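Hypoxanthine phosphoribosyltransferase (Bacillus anthracis, PDB 4QYI) probably catalyses transfer of a phosphoribosyl group from phosphoribosyl pyrophosphate to hypoxanthine or guanine in the salvage of purine nucleotides. Local coordinates at residues Gln28-Phe33 against His57-Val62; Val39-Leu44 against Lys95-Val100; Thr109-Lys114 against Arg137-Thr142; Ala124-Thr129 against Thr142-Gly147. All blocks are in the same frame, centred on the assembly; numbering follows the deposited sequence.

Interaction 1: Gln28-Phe33 against His57-Val62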
loop_
_atom_site.group_PDB
_atom_site.type_symbol
_atom_site.label_atom_id
_atom_site.label_comp_id
_atom_site.label_asym_id
_atom_site.label_seq_id
_atom_site.Cartn_x
_atom_site.Cartn_y
_atom_site.Cartn_z
ATOM N N GLN A 28 -5.234 -4.911 -20.002
ATOM C CA GLN A 28 -4.190 -4.484 -20.931
ATOM C C GLN A 28 -2.838 -5.075 -20.516
ATOM O O GLN A 28 -2.085 -5.571 -21.341
ATOM C CB GLN A 28 -4.120 -2.971 -20.966
ATOM C CG GLN A 28 -5.391 -2.311 -21.459
ATOM C CD GLN A 28 -5.330 -0.798 -21.386
ATOM O OE1 GLN A 28 -4.262 -0.220 -21.240
ATOM N NE2 GLN A 28 -6.487 -0.155 -21.476
ATOM N N ILE A 29 -2.565 -5.051 -19.218
ATOM C CA ILE A 29 -1.343 -5.642 -18.684
ATOM C C ILE A 29 -1.292 -7.161 -18.922
ATOM O O ILE A 29 -0.286 -7.690 -19.372
ATOM C CB ILE A 29 -1.202 -5.317 -17.188
ATOM C CG1 ILE A 29 -0.957 -3.815 -17.042
ATOM C CG2 ILE A 29 -0.094 -6.154 -16.551
ATOM C CD1 ILE A 29 -1.073 -3.315 -15.623
ATOM N N GLU A 30 -2.362 -7.872 -18.593
ATOM C CA GLU A 30 -2.398 -9.319 -18.836
ATOM C C GLU A 30 -2.109 -9.645 -20.318
ATOM O O GLU A 30 -1.435 -10.621 -20.644
ATOM C CB GLU A 30 -3.761 -9.883 -18.448
ATOM C CG GLU A 30 -4.044 -9.889 -16.949
ATOM C CD GLU A 30 -5.445 -10.404 -16.617
ATOM O OE1 GLU A 30 -6.402 -10.094 -17.355
ATOM O OE2 GLU A 30 -5.598 -11.142 -15.635
ATOM N N ARG A 31 -2.638 -8.848 -21.229
ATOM C CA ARG A 31 -2.409 -9.087 -22.650
ATOM C C ARG A 31 -0.981 -8.952 -23.062
ATOM O O ARG A 31 -0.504 -9.713 -23.877
ATOM C CB ARG A 31 -3.199 -8.078 -23.433
ATOM C CG ARG A 31 -3.015 -8.060 -24.927
ATOM C CD ARG A 31 -3.853 -6.899 -25.459
ATOM N NE ARG A 31 -3.428 -5.633 -24.837
ATOM C CZ ARG A 31 -2.416 -4.868 -25.251
ATOM N NH1 ARG A 31 -2.126 -3.746 -24.590
ATOM N NH2 ARG A 31 -1.688 -5.210 -26.308
ATOM N N ASP A 32 -0.313 -7.931 -22.543
ATOM C CA ASP A 32 1.079 -7.687 -22.893
ATOM C C ASP A 32 2.043 -8.689 -22.282
ATOM O O ASP A 32 3.167 -8.766 -22.723
ATOM C CB ASP A 32 1.490 -6.285 -22.453
ATOM C CG ASP A 32 0.833 -5.200 -23.272
ATOM O OD1 ASP A 32 0.387 -5.496 -24.397
ATOM O OD2 ASP A 32 0.735 -4.065 -22.775
ATOM N N PHE A 33 1.616 -9.454 -21.280
ATOM C CA PHE A 33 2.514 -10.398 -20.625
ATOM C C PHE A 33 1.908 -11.764 -20.508
ATOM O O PHE A 33 2.009 -12.426 -19.464
ATOM C CB PHE A 33 2.915 -9.854 -19.241
ATOM C CG PHE A 33 3.651 -8.560 -19.324
ATOM C CD1 PHE A 33 4.997 -8.556 -19.629
ATOM C CD2 PHE A 33 2.998 -7.349 -19.152
ATOM C CE1 PHE A 33 5.676 -7.370 -19.741
ATOM C CE2 PHE A 33 3.679 -6.148 -19.267
ATOM C CZ PHE A 33 5.024 -6.160 -19.568
ATOM N N HIS A 57 -6.807 -7.742 -9.920
ATOM C CA HIS A 57 -7.434 -8.071 -11.191
ATOM C C HIS A 57 -6.451 -8.736 -12.137
ATOM O O HIS A 57 -6.853 -9.220 -13.184
ATOM C CB HIS A 57 -8.026 -6.838 -11.860
ATOM C CG HIS A 57 -9.265 -6.345 -11.180
ATOM N ND1 HIS A 57 -9.318 -5.170 -10.465
ATOM C CD2 HIS A 57 -10.489 -6.912 -11.060
ATOM C CE1 HIS A 57 -10.529 -5.023 -9.955
ATOM N NE2 HIS A 57 -11.256 -6.065 -10.300
ATOM N N ILE A 58 -5.170 -8.773 -11.773
ATOM C CA ILE A 58 -4.174 -9.421 -12.625
ATOM C C ILE A 58 -4.058 -10.877 -12.207
ATOM O O ILE A 58 -3.731 -11.189 -11.061
ATOM C CB ILE A 58 -2.811 -8.711 -12.542
ATOM C CG1 ILE A 58 -2.948 -7.301 -13.114
ATOM C CG2 ILE A 58 -1.757 -9.487 -13.319
ATOM C CD1 ILE A 58 -1.743 -6.416 -12.853
ATOM N N LYS A 59 -4.277 -11.769 -13.156
ATOM C CA LYS A 59 -4.240 -13.203 -12.853
ATOM C C LYS A 59 -2.860 -13.802 -12.960
ATOM O O LYS A 59 -2.627 -14.864 -12.417
ATOM C CB LYS A 59 -5.261 -14.047 -13.663
ATOM C CG LYS A 59 -6.755 -13.963 -13.246
ATOM C CD LYS A 59 -7.545 -12.871 -13.960
ATOM C CE LYS A 59 -7.810 -13.342 -15.380
ATOM N NZ LYS A 59 -8.424 -12.269 -16.205
ATOM N N ASN A 60 -1.951 -13.148 -13.679
ATOM C CA ASN A 60 -0.583 -13.635 -13.771
ATOM C C ASN A 60 0.032 -13.726 -12.373
ATOM O O ASN A 60 -0.476 -13.120 -11.411
ATOM C CB ASN A 60 0.312 -12.662 -14.550
ATOM C CG ASN A 60 -0.175 -12.386 -15.960
ATOM O OD1 ASN A 60 -1.291 -11.913 -16.151
ATOM N ND2 ASN A 60 0.696 -12.588 -16.950
ATOM N N ASP A 61 1.125 -14.487 -12.254
ATOM C CA ASP A 61 1.880 -14.536 -10.991
ATOM C C ASP A 61 2.480 -13.164 -10.806
ATOM O O ASP A 61 3.297 -12.741 -11.608
ATOM C CB ASP A 61 3.080 -15.512 -10.991
ATOM C CG ASP A 61 2.684 -16.931 -10.643
ATOM O OD1 ASP A 61 1.511 -17.158 -10.272
ATOM O OD2 ASP A 61 3.558 -17.822 -10.727
ATOM N N VAL A 62 2.132 -12.497 -9.721
ATOM C CA VAL A 62 2.655 -11.175 -9.455
ATOM C C VAL A 62 3.493 -11.103 -8.183
ATOM O O VAL A 62 3.113 -11.640 -7.147
ATOM C CB VAL A 62 1.487 -10.163 -9.333
ATOM C CG1 VAL A 62 1.959 -8.820 -8.807
ATOM C CG2 VAL A 62 0.767 -9.974 -10.673
HETATM O O HOH W 1 -8.230 -8.941 -15.623
HETATM O O HOH W 2 -1.704 -12.520 -19.082
#

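Interaction 2: Val39-Leu44 against Lys95-Val100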
loop_
_atom_site.group_PDB
_atom_site.type_symbol
_atom_site.label_atom_id
_atom_site.label_comp_id
_atom_site.label_asym_id
_atom_site.label_seq_id
_atom_site.Cartn_x
_atom_site.Cartn_y
_atom_site.Cartn_z
ATOM N N VAL A 39 6.564 -8.385 -12.073
ATOM C CA VAL A 39 6.951 -7.730 -10.841
ATOM C C VAL A 39 6.320 -6.335 -10.913
ATOM O O VAL A 39 6.530 -5.590 -11.876
ATOM C CB VAL A 39 8.475 -7.569 -10.672
ATOM C CG1 VAL A 39 8.792 -6.741 -9.420
ATOM C CG2 VAL A 39 9.154 -8.933 -10.610
ATOM N N VAL A 40 5.527 -6.007 -9.908
ATOM C CA VAL A 40 4.894 -4.701 -9.827
ATOM C C VAL A 40 5.630 -3.893 -8.768
ATOM O O VAL A 40 5.824 -4.350 -7.650
ATOM C CB VAL A 40 3.406 -4.797 -9.476
ATOM C CG1 VAL A 40 2.829 -3.429 -9.170
ATOM C CG2 VAL A 40 2.643 -5.422 -10.614
ATOM N N ILE A 41 6.108 -2.714 -9.149
ATOM C CA ILE A 41 6.788 -1.847 -8.213
ATOM C C ILE A 41 5.981 -0.579 -8.082
ATOM O O ILE A 41 5.896 0.235 -9.009
ATOM C CB ILE A 41 8.214 -1.503 -8.644
ATOM C CG1 ILE A 41 9.065 -2.772 -8.719
ATOM C CG2 ILE A 41 8.851 -0.550 -7.632
ATOM C CD1 ILE A 41 10.413 -2.504 -9.316
ATOM N N ALA A 42 5.405 -0.404 -6.902
ATOM C CA ALA A 42 4.583 0.769 -6.618
ATOM C C ALA A 42 5.366 1.902 -5.955
ATOM O O ALA A 42 6.138 1.678 -5.024
ATOM C CB ALA A 42 3.424 0.347 -5.743
ATOM N N VAL A 43 5.182 3.120 -6.458
ATOM C CA VAL A 43 5.879 4.279 -5.915
ATOM C C VAL A 43 5.057 4.815 -4.726
ATOM O O VAL A 43 3.971 5.371 -4.895
ATOM C CB VAL A 43 6.112 5.383 -6.975
ATOM C CG1 VAL A 43 6.982 6.489 -6.410
ATOM C CG2 VAL A 43 6.801 4.827 -8.214
ATOM N N LEU A 44 5.561 4.598 -3.521
ATOM C CA LEU A 44 4.900 5.107 -2.315
ATOM C C LEU A 44 4.950 6.641 -2.246
ATOM O O LEU A 44 5.799 7.265 -2.873
ATOM C CB LEU A 44 5.571 4.541 -1.083
ATOM C CG LEU A 44 5.360 3.059 -0.879
ATOM C CD1 LEU A 44 6.224 2.586 0.269
ATOM C CD2 LEU A 44 3.894 2.776 -0.597
ATOM N N LYS A 95 13.452 -9.848 -15.325
ATOM C CA LYS A 95 12.020 -9.926 -15.073
ATOM C C LYS A 95 11.239 -8.865 -15.817
ATOM O O LYS A 95 11.792 -7.886 -16.329
ATOM C CB LYS A 95 11.734 -9.733 -13.588
ATOM C CG LYS A 95 12.511 -10.646 -12.652
ATOM C CD LYS A 95 12.228 -12.106 -12.879
ATOM C CE LYS A 95 13.101 -12.945 -11.961
ATOM N NZ LYS A 95 12.974 -14.389 -12.274
ATOM N N ASN A 96 9.933 -9.095 -15.874
ATOM C CA ASN A 96 8.998 -8.140 -16.453
ATOM C C ASN A 96 8.587 -7.223 -15.323
ATOM O O ASN A 96 8.037 -7.681 -14.328
ATOM C CB ASN A 96 7.792 -8.867 -16.977
ATOM C CG ASN A 96 8.145 -9.779 -18.117
ATOM O OD1 ASN A 96 8.830 -9.368 -19.051
ATOM N ND2 ASN A 96 7.650 -10.992 -18.079
ATOM N N VAL A 97 8.828 -5.931 -15.485
ATOM C CA VAL A 97 8.520 -4.984 -14.429
ATOM C C VAL A 97 7.527 -3.907 -14.844
ATOM O O VAL A 97 7.655 -3.282 -15.909
ATOM C CB VAL A 97 9.801 -4.250 -13.989
ATOM C CG1 VAL A 97 9.509 -3.285 -12.855
ATOM C CG2 VAL A 97 10.881 -5.237 -13.578
ATOM N N ILE A 98 6.528 -3.701 -14.001
ATOM C CA ILE A 98 5.587 -2.612 -14.217
ATOM C C ILE A 98 5.688 -1.679 -13.021
ATOM O O ILE A 98 5.448 -2.087 -11.882
ATOM C CB ILE A 98 4.156 -3.085 -14.394
ATOM C CG1 ILE A 98 4.103 -3.992 -15.619
ATOM C CG2 ILE A 98 3.242 -1.873 -14.578
ATOM C CD1 ILE A 98 2.789 -4.642 -15.817
ATOM N N VAL A 99 6.010 -0.426 -13.290
ATOM C CA VAL A 99 6.135 0.576 -12.229
ATOM C C VAL A 99 4.809 1.300 -12.184
ATOM O O VAL A 99 4.343 1.846 -13.197
ATOM C CB VAL A 99 7.282 1.547 -12.499
ATOM C CG1 VAL A 99 7.403 2.590 -11.390
ATOM C CG2 VAL A 99 8.573 0.769 -12.632
ATOM N N VAL A 100 4.226 1.314 -10.996
ATOM C CA VAL A 100 2.900 1.887 -10.781
ATOM C C VAL A 100 2.923 3.223 -10.048
ATOM O O VAL A 100 3.497 3.330 -8.979
ATOM C CB VAL A 100 2.029 0.855 -10.033
ATOM C CG1 VAL A 100 0.682 1.429 -9.643
ATOM C CG2 VAL A 100 1.830 -0.377 -10.894
#

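Interaction 3: Thr109-Lys114 against Arg137-Thr142. With PO4 (phosphate ion), chain H.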
loop_
_atom_site.group_PDB
_atom_site.type_symbol
_atom_site.label_atom_id
_atom_site.label_comp_id
_atom_site.label_asym_id
_atom_site.label_seq_id
_atom_site.Cartn_x
_atom_site.Cartn_y
_atom_site.Cartn_z
ATOM N N THR A 109 10.729 12.876 -12.628
ATOM C CA THR A 109 11.050 11.927 -11.566
ATOM C C THR A 109 10.963 10.468 -11.976
ATOM O O THR A 109 11.757 9.630 -11.563
ATOM C CB THR A 109 10.154 12.180 -10.347
ATOM O OG1 THR A 109 10.508 13.451 -9.788
ATOM C CG2 THR A 109 10.346 11.113 -9.292
ATOM N N LEU A 110 9.997 10.158 -12.803
ATOM C CA LEU A 110 9.844 8.796 -13.234
ATOM C C LEU A 110 10.930 8.430 -14.255
ATOM O O LEU A 110 11.356 7.276 -14.330
ATOM C CB LEU A 110 8.458 8.657 -13.794
ATOM C CG LEU A 110 7.887 7.261 -13.859
ATOM C CD1 LEU A 110 7.905 6.573 -12.491
ATOM C CD2 LEU A 110 6.466 7.418 -14.349
ATOM N N HIS A 111 11.400 9.422 -15.012
ATOM C CA HIS A 111 12.489 9.201 -15.969
ATOM C C HIS A 111 13.739 8.831 -15.176
ATOM O O HIS A 111 14.487 7.931 -15.550
ATOM C CB HIS A 111 12.735 10.466 -16.796
ATOM C CG HIS A 111 13.794 10.316 -17.845
ATOM N ND1 HIS A 111 13.543 9.780 -19.091
ATOM C CD2 HIS A 111 15.103 10.665 -17.844
ATOM C CE1 HIS A 111 14.655 9.792 -19.807
ATOM N NE2 HIS A 111 15.615 10.329 -19.075
ATOM N N PHE A 112 13.944 9.515 -14.056
ATOM C CA PHE A 112 15.080 9.254 -13.198
ATOM C C PHE A 112 14.929 7.845 -12.600
ATOM O O PHE A 112 15.877 7.060 -12.558
ATOM C CB PHE A 112 15.130 10.349 -12.119
ATOM C CG PHE A 112 16.359 10.349 -11.294
ATOM C CD1 PHE A 112 16.429 9.600 -10.128
ATOM C CD2 PHE A 112 17.430 11.143 -11.656
ATOM C CE1 PHE A 112 17.567 9.624 -9.352
ATOM C CE2 PHE A 112 18.568 11.177 -10.881
ATOM C CZ PHE A 112 18.640 10.420 -9.727
ATOM N N LEU A 113 13.732 7.502 -12.145
ATOM C CA LEU A 113 13.514 6.162 -11.576
ATOM C C LEU A 113 13.681 5.071 -12.640
ATOM O O LEU A 113 14.154 3.975 -12.356
ATOM C CB LEU A 113 12.160 6.049 -10.893
ATOM C CG LEU A 113 11.982 6.969 -9.683
ATOM C CD1 LEU A 113 10.619 6.731 -9.052
ATOM C CD2 LEU A 113 13.066 6.748 -8.639
ATOM N N LYS A 114 13.341 5.406 -13.870
ATOM C CA LYS A 114 13.528 4.489 -14.985
ATOM C C LYS A 114 15.005 4.105 -15.130
ATOM O O LYS A 114 15.343 2.927 -15.210
ATOM C CB LYS A 114 13.041 5.150 -16.269
ATOM C CG LYS A 114 13.187 4.290 -17.508
ATOM C CD LYS A 114 12.600 5.007 -18.716
ATOM C CE LYS A 114 12.765 4.189 -19.982
ATOM N NZ LYS A 114 12.179 4.868 -21.166
ATOM N N ARG A 137 4.417 17.665 -19.300
ATOM C CA ARG A 137 5.705 17.007 -19.552
ATOM C C ARG A 137 6.878 17.945 -19.787
ATOM O O ARG A 137 6.794 18.903 -20.557
ATOM C CB ARG A 137 5.636 16.084 -20.772
ATOM C CG ARG A 137 4.838 14.811 -20.606
ATOM C CD ARG A 137 5.436 13.913 -19.540
ATOM N NE ARG A 137 4.850 12.580 -19.620
ATOM C CZ ARG A 137 3.688 12.231 -19.085
ATOM N NH1 ARG A 137 2.947 13.118 -18.422
ATOM N NH2 ARG A 137 3.267 10.982 -19.229
ATOM N N LYS A 138 7.983 17.631 -19.122
ATOM C CA LYS A 138 9.229 18.362 -19.276
ATOM C C LYS A 138 10.270 17.415 -19.841
ATOM O O LYS A 138 11.406 17.796 -20.093
ATOM C CB LYS A 138 9.678 18.947 -17.947
ATOM C CG LYS A 138 8.775 20.080 -17.501
ATOM C CD LYS A 138 9.306 20.792 -16.276
ATOM C CE LYS A 138 8.513 22.065 -16.015
ATOM N NZ LYS A 138 9.053 22.827 -14.861
ATOM N N VAL A 139 9.867 16.167 -20.050
ATOM C CA VAL A 139 10.759 15.173 -20.599
ATOM C C VAL A 139 9.900 14.195 -21.390
ATOM O O VAL A 139 8.675 14.133 -21.206
ATOM C CB VAL A 139 11.568 14.458 -19.493
ATOM C CG1 VAL A 139 10.668 13.566 -18.642
ATOM C CG2 VAL A 139 12.712 13.656 -20.095
ATOM N N ASP A 140 10.541 13.458 -22.286
ATOM C CA ASP A 140 9.857 12.484 -23.114
ATOM C C ASP A 140 9.563 11.211 -22.304
ATOM O O ASP A 140 10.466 10.453 -21.967
ATOM C CB ASP A 140 10.743 12.186 -24.329
ATOM C CG ASP A 140 10.009 11.480 -25.445
ATOM O OD1 ASP A 140 8.965 10.845 -25.170
ATOM O OD2 ASP A 140 10.493 11.562 -26.605
ATOM N N LEU A 141 8.298 10.986 -21.966
ATOM C CA LEU A 141 7.929 9.787 -21.229
ATOM C C LEU A 141 6.461 9.495 -21.449
ATOM O O LEU A 141 5.573 10.217 -20.985
ATOM C CB LEU A 141 8.258 9.898 -19.732
ATOM C CG LEU A 141 8.131 8.605 -18.887
ATOM C CD1 LEU A 141 9.061 8.566 -17.679
ATOM C CD2 LEU A 141 6.698 8.340 -18.447
ATOM N N THR A 142 6.227 8.417 -22.181
ATOM C CA THR A 142 4.895 7.969 -22.479
ATOM C C THR A 142 4.672 6.716 -21.650
ATOM O O THR A 142 5.433 5.746 -21.743
ATOM C CB THR A 142 4.749 7.676 -23.984
ATOM O OG1 THR A 142 5.003 8.876 -24.723
ATOM C CG2 THR A 142 3.351 7.191 -24.325
HETATM P P PO4 H . 6.637 12.605 -12.226
HETATM O O1 PO4 H . 6.157 12.344 -10.829
HETATM O O2 PO4 H . 5.499 13.170 -13.033
HETATM O O3 PO4 H . 7.746 13.630 -12.305
HETATM O O4 PO4 H . 7.161 11.329 -12.794
#

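Interaction 4: Ala124-Thr129 against Thr142-Gly147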
loop_
_atom_site.group_PDB
_atom_site.type_symbol
_atom_site.label_atom_id
_atom_site.label_comp_id
_atom_site.label_asym_id
_atom_site.label_seq_id
_atom_site.Cartn_x
_atom_site.Cartn_y
_atom_site.Cartn_z
ATOM N N ALA A 124 11.934 -6.420 -19.103
ATOM C CA ALA A 124 11.059 -5.381 -19.634
ATOM C C ALA A 124 10.663 -4.434 -18.500
ATOM O O ALA A 124 10.601 -4.837 -17.338
ATOM C CB ALA A 124 9.829 -6.002 -20.255
ATOM N N LEU A 125 10.429 -3.169 -18.842
ATOM C CA LEU A 125 10.100 -2.159 -17.850
ATOM C C LEU A 125 9.084 -1.213 -18.427
ATOM O O LEU A 125 9.363 -0.482 -19.367
ATOM C CB LEU A 125 11.353 -1.373 -17.490
ATOM C CG LEU A 125 11.202 -0.259 -16.437
ATOM C CD1 LEU A 125 10.932 -0.831 -15.068
ATOM C CD2 LEU A 125 12.476 0.563 -16.413
ATOM N N LYS A 126 7.884 -1.237 -17.870
ATOM C CA LYS A 126 6.815 -0.380 -18.363
ATOM C C LYS A 126 6.259 0.438 -17.225
ATOM O O LYS A 126 6.447 0.086 -16.066
ATOM C CB LYS A 126 5.706 -1.235 -18.959
ATOM C CG LYS A 126 6.162 -2.145 -20.093
ATOM C CD LYS A 126 6.708 -1.382 -21.288
ATOM C CE LYS A 126 7.149 -2.319 -22.403
ATOM N NZ LYS A 126 7.606 -1.535 -23.581
ATOM N N PHE A 127 5.564 1.518 -17.574
ATOM C CA PHE A 127 4.946 2.400 -16.594
ATOM C C PHE A 127 3.427 2.399 -16.687
ATOM O O PHE A 127 2.867 2.428 -17.784
ATOM C CB PHE A 127 5.508 3.811 -16.751
ATOM C CG PHE A 127 6.967 3.844 -16.496
ATOM C CD1 PHE A 127 7.433 3.957 -15.210
ATOM C CD2 PHE A 127 7.861 3.632 -17.526
ATOM C CE1 PHE A 127 8.776 3.922 -14.955
ATOM C CE2 PHE A 127 9.209 3.604 -17.283
ATOM C CZ PHE A 127 9.671 3.749 -15.990
ATOM N N CYS A 128 2.804 2.376 -15.514
ATOM C CA CYS A 128 1.366 2.376 -15.369
ATOM C C CYS A 128 0.954 3.466 -14.397
ATOM O O CYS A 128 1.324 3.415 -13.229
ATOM C CB CYS A 128 0.912 1.018 -14.827
ATOM S SG CYS A 128 -0.869 0.916 -14.503
ATOM N N THR A 129 0.184 4.444 -14.865
ATOM C CA THR A 129 -0.254 5.513 -13.985
ATOM C C THR A 129 -1.760 5.632 -14.008
ATOM O O THR A 129 -2.402 5.416 -15.029
ATOM C CB THR A 129 0.379 6.878 -14.363
ATOM O OG1 THR A 129 0.031 7.881 -13.393
ATOM C CG2 THR A 129 -0.080 7.326 -15.732
ATOM N N THR A 142 6.227 8.417 -22.181
ATOM C CA THR A 142 4.895 7.969 -22.479
ATOM C C THR A 142 4.672 6.716 -21.650
ATOM O O THR A 142 5.433 5.746 -21.743
ATOM C CB THR A 142 4.749 7.676 -23.984
ATOM O OG1 THR A 142 5.003 8.876 -24.723
ATOM C CG2 THR A 142 3.351 7.191 -24.325
ATOM N N ALA A 143 3.644 6.752 -20.814
ATOM C CA ALA A 143 3.287 5.611 -19.988
ATOM C C ALA A 143 2.518 4.641 -20.860
ATOM O O ALA A 143 1.580 5.042 -21.578
ATOM C CB ALA A 143 2.436 6.060 -18.814
ATOM N N GLU A 144 2.870 3.359 -20.766
ATOM C CA GLU A 144 2.189 2.352 -21.549
ATOM C C GLU A 144 0.747 2.168 -21.081
ATOM O O GLU A 144 -0.129 1.827 -21.872
ATOM C CB GLU A 144 2.946 1.018 -21.521
ATOM C CG GLU A 144 4.237 0.999 -22.343
ATOM C CD GLU A 144 5.433 1.772 -21.766
ATOM O OE1 GLU A 144 5.470 2.190 -20.577
ATOM O OE2 GLU A 144 6.398 1.935 -22.536
ATOM N N TYR A 145 0.489 2.381 -19.798
ATOM C CA TYR A 145 -0.858 2.194 -19.251
ATOM C C TYR A 145 -1.269 3.466 -18.549
ATOM O O TYR A 145 -0.586 3.909 -17.632
ATOM C CB TYR A 145 -0.883 0.988 -18.284
ATOM C CG TYR A 145 -0.210 -0.225 -18.884
ATOM C CD1 TYR A 145 -0.871 -1.015 -19.804
ATOM C CD2 TYR A 145 1.080 -0.587 -18.538
ATOM C CE1 TYR A 145 -0.262 -2.131 -20.362
ATOM C CE2 TYR A 145 1.692 -1.704 -19.092
ATOM C CZ TYR A 145 1.013 -2.472 -19.998
ATOM O OH TYR A 145 1.629 -3.566 -20.547
ATOM N N VAL A 146 -2.395 4.035 -18.969
ATOM C CA VAL A 146 -2.904 5.273 -18.403
ATOM C C VAL A 146 -4.390 5.164 -18.089
ATOM O O VAL A 146 -5.184 4.821 -18.955
ATOM C CB VAL A 146 -2.730 6.445 -19.391
ATOM C CG1 VAL A 146 -3.271 7.726 -18.788
ATOM C CG2 VAL A 146 -1.266 6.614 -19.759
ATOM N N GLY A 147 -4.764 5.472 -16.851
ATOM C CA GLY A 147 -6.156 5.431 -16.454
ATOM C C GLY A 147 -6.979 6.587 -16.988
ATOM O O GLY A 147 -7.946 6.394 -17.726
#

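Interaction 1: Gln28-Phe33 against His57-Val62
Glu30, near the end of helix 15-32, meets Lys59 of the loop before strand 62-71 through both its carboxylate oxygens. The charged part is a salt bridge in which Lys59 NZ reaches Glu30 OE1 at 3.2 Å, on the syn lone pair, and OE2 more weakly at 3.1 Å. The Lys59 chain, bent at chi2 (90°) and chi3 (75°), curls round OE2 close to the carboxylate plane, which brings NZ back to both oxygens.

Hydrogen bonds to and from the backbone form the second group. Lys59 N donates to Glu30 OE2 at 2.9 Å, using the anti lone pair, and a water joins Glu30 OE1 to His57 O. Asn60 ND2 gives a weak bond to Phe33 O (2.8 Å, strongly bent at 119°), just where the chain leaves helical geometry; the same nitrogen also bonds Glu36 O.

Apolar packing is slight across this pair of segments: Ile29 CG2 touches Ile58 CD1 at 4.1 Å, the two side chains crossing at about a right angle. Ile29 and Phe33 also pack on Ile38 and Ile98 of the sheet.

With the Lys59 ammonium, an amide N-H and a water all directed at it, the Glu30 carboxylate is probably kept ionised, and the helix end is fastened to the loop mainly by polar bonds.

Interaction 2: Val39-Leu44 against Lys95-Val100
Val39 and Val97 face each other as one of four parallel bridges between strands 38-43 and 96-101, central neighbours in the twisted sheet of the phosphoribosyltransferase fold. The short strand axes approach to 4.6 Å at 20°. Five backbone bonds of 2.8 to 3.0 Å, from Val39 N to Asn96 O at one end to Val43 N to Val100 O at the other, fix the register.

Packing is tight on both faces of the sheet. On the face of Val40 and Val100, Val40 CG1 meets Val100 CG2 at 3.6 Å; Phe50 and Leu54 of helix 48-55 pack on Val100 there. On the other face, Ile41 CD1 reaches back to Val97 CG1 (3.7 Å). Its chi2 of 172° extends the chain far enough for that diagonal contact.

The Lys95 end is looser. Lys95 CB lies 4.0 Å from Val39 CG2, but the rest of the side chain bends at chi2 and leads away from strand 38-43.

At the carboxyl end strand 96-101 runs into Glu101 and Asp102, the residues of the magnesium site, and the Val43 side chain lies about 5 Å from that ion. Here Val43 CG2 packs on Val99 CG1 at 3.9 Å.

Interaction 3: Thr109-Lys114 against Arg137-Thr142
Leu141 lays its CD1 methyl against the first turn of helix 108-118, the helix that follows the phosphate-binding loop of the phosphoribosyltransferase family. That methyl lies 3.6 Å from His111 N and 3.9 Å from Leu110 CB, beside the helix backbone. A chi1 of -170° sets Leu141 CG opposite its backbone N, and the branch extends toward the helix.

His111 and Val139 make the second contact. Val139 CG2 sits over one face of the imidazole, 4.2 Å from the ring centroid and only 12° off the ring normal, a CH-pi contact. The Val139 side chain adopts the less common rotamer, with CG1 wedged between backbone N and carbonyl carbon (chi1 69°). CG2 thereby comes over the ring, while CG1 approaches His111 CB.

The helix start also binds a phosphate ion. Thr109 N donates to its O3 at 3.1 Å and Leu110 N, weakly, to O4; Asp105 N and Gly107 N also donate to it. Such a site is consistent with the one that holds the 5'-phosphate of substrate in relatives.

The loop facing the helix is itself closed by Arg137, whose guanidinium also pairs with Asp132. It grips a single carbonyl oxygen side-on and within its own plane: NE reaches Leu141 O at 2.8 Å and NH2 the same oxygen at 3.0 Å.

Interaction 4: Ala124-Thr129 against Thr142-Gly147
Tyr145, which has the most surface buried by this contact, packs beside Cys128, its CB 3.8 Å from Cys128 SG. Ring atom CE2 comes near Lys126 CB, and the ring runs on beneath helix 15-32, where its hydroxyl bonds Asp32 OD2. Its backbone brackets Cys128: Tyr145 N donates to Phe127 O at 3.1 Å, and Tyr145 O accepts from Thr129 N at 2.9 Å.

These are parallel-strand bonds, and they join strand 124-129 to strand 145-149 within the mixed sheet of the phosphoribosyltransferase fold. Thr129, next in burial, continues the pattern as its carbonyl takes Gly147 N at 3.0 Å. Its methyl CG2, held between backbone N and carbonyl carbon, turns to Ala143 CB, while OG1 bonds Leu131 O.

At the other end of the pairing, Phe127 breaks the regular pattern. Where a further backbone carbonyl would be expected, the Glu144 side chain bends at chi2 (73°) and offers OE1 to Phe127 N at 3.1 Å. The bond is almost straight at 174°, though the donor lies 29° out of the carboxylate plane. The Glu144 and Lys126 side chains cross at about a right angle; in one of two modelled conformers of Lys126, NZ makes only a long, doubtful salt bridge to OE2.

From the N terminus, interaction 1 closes a loop of 23 residues, from helix 15-32 to the segment before strand 62-71. Interaction 2 opens inside that loop and closes beyond it, spanning 50 residues, so the two cross; Ile29 and Phe33 reach down onto Ile98. Interaction 3 follows in series, and interaction 4 opens inside its loop. These two also cross and share Thr142, with Phe127 lying against Leu110 and Lys114. Strands 96-101 and 124-129 are neighbours, so interactions 2 and 4 make one continuous sheet. Helix 15-32 (interaction 1) meets that sheet at Ile98 and Tyr145, and helix 108-118 (interaction 3) at Val99 and Phe127.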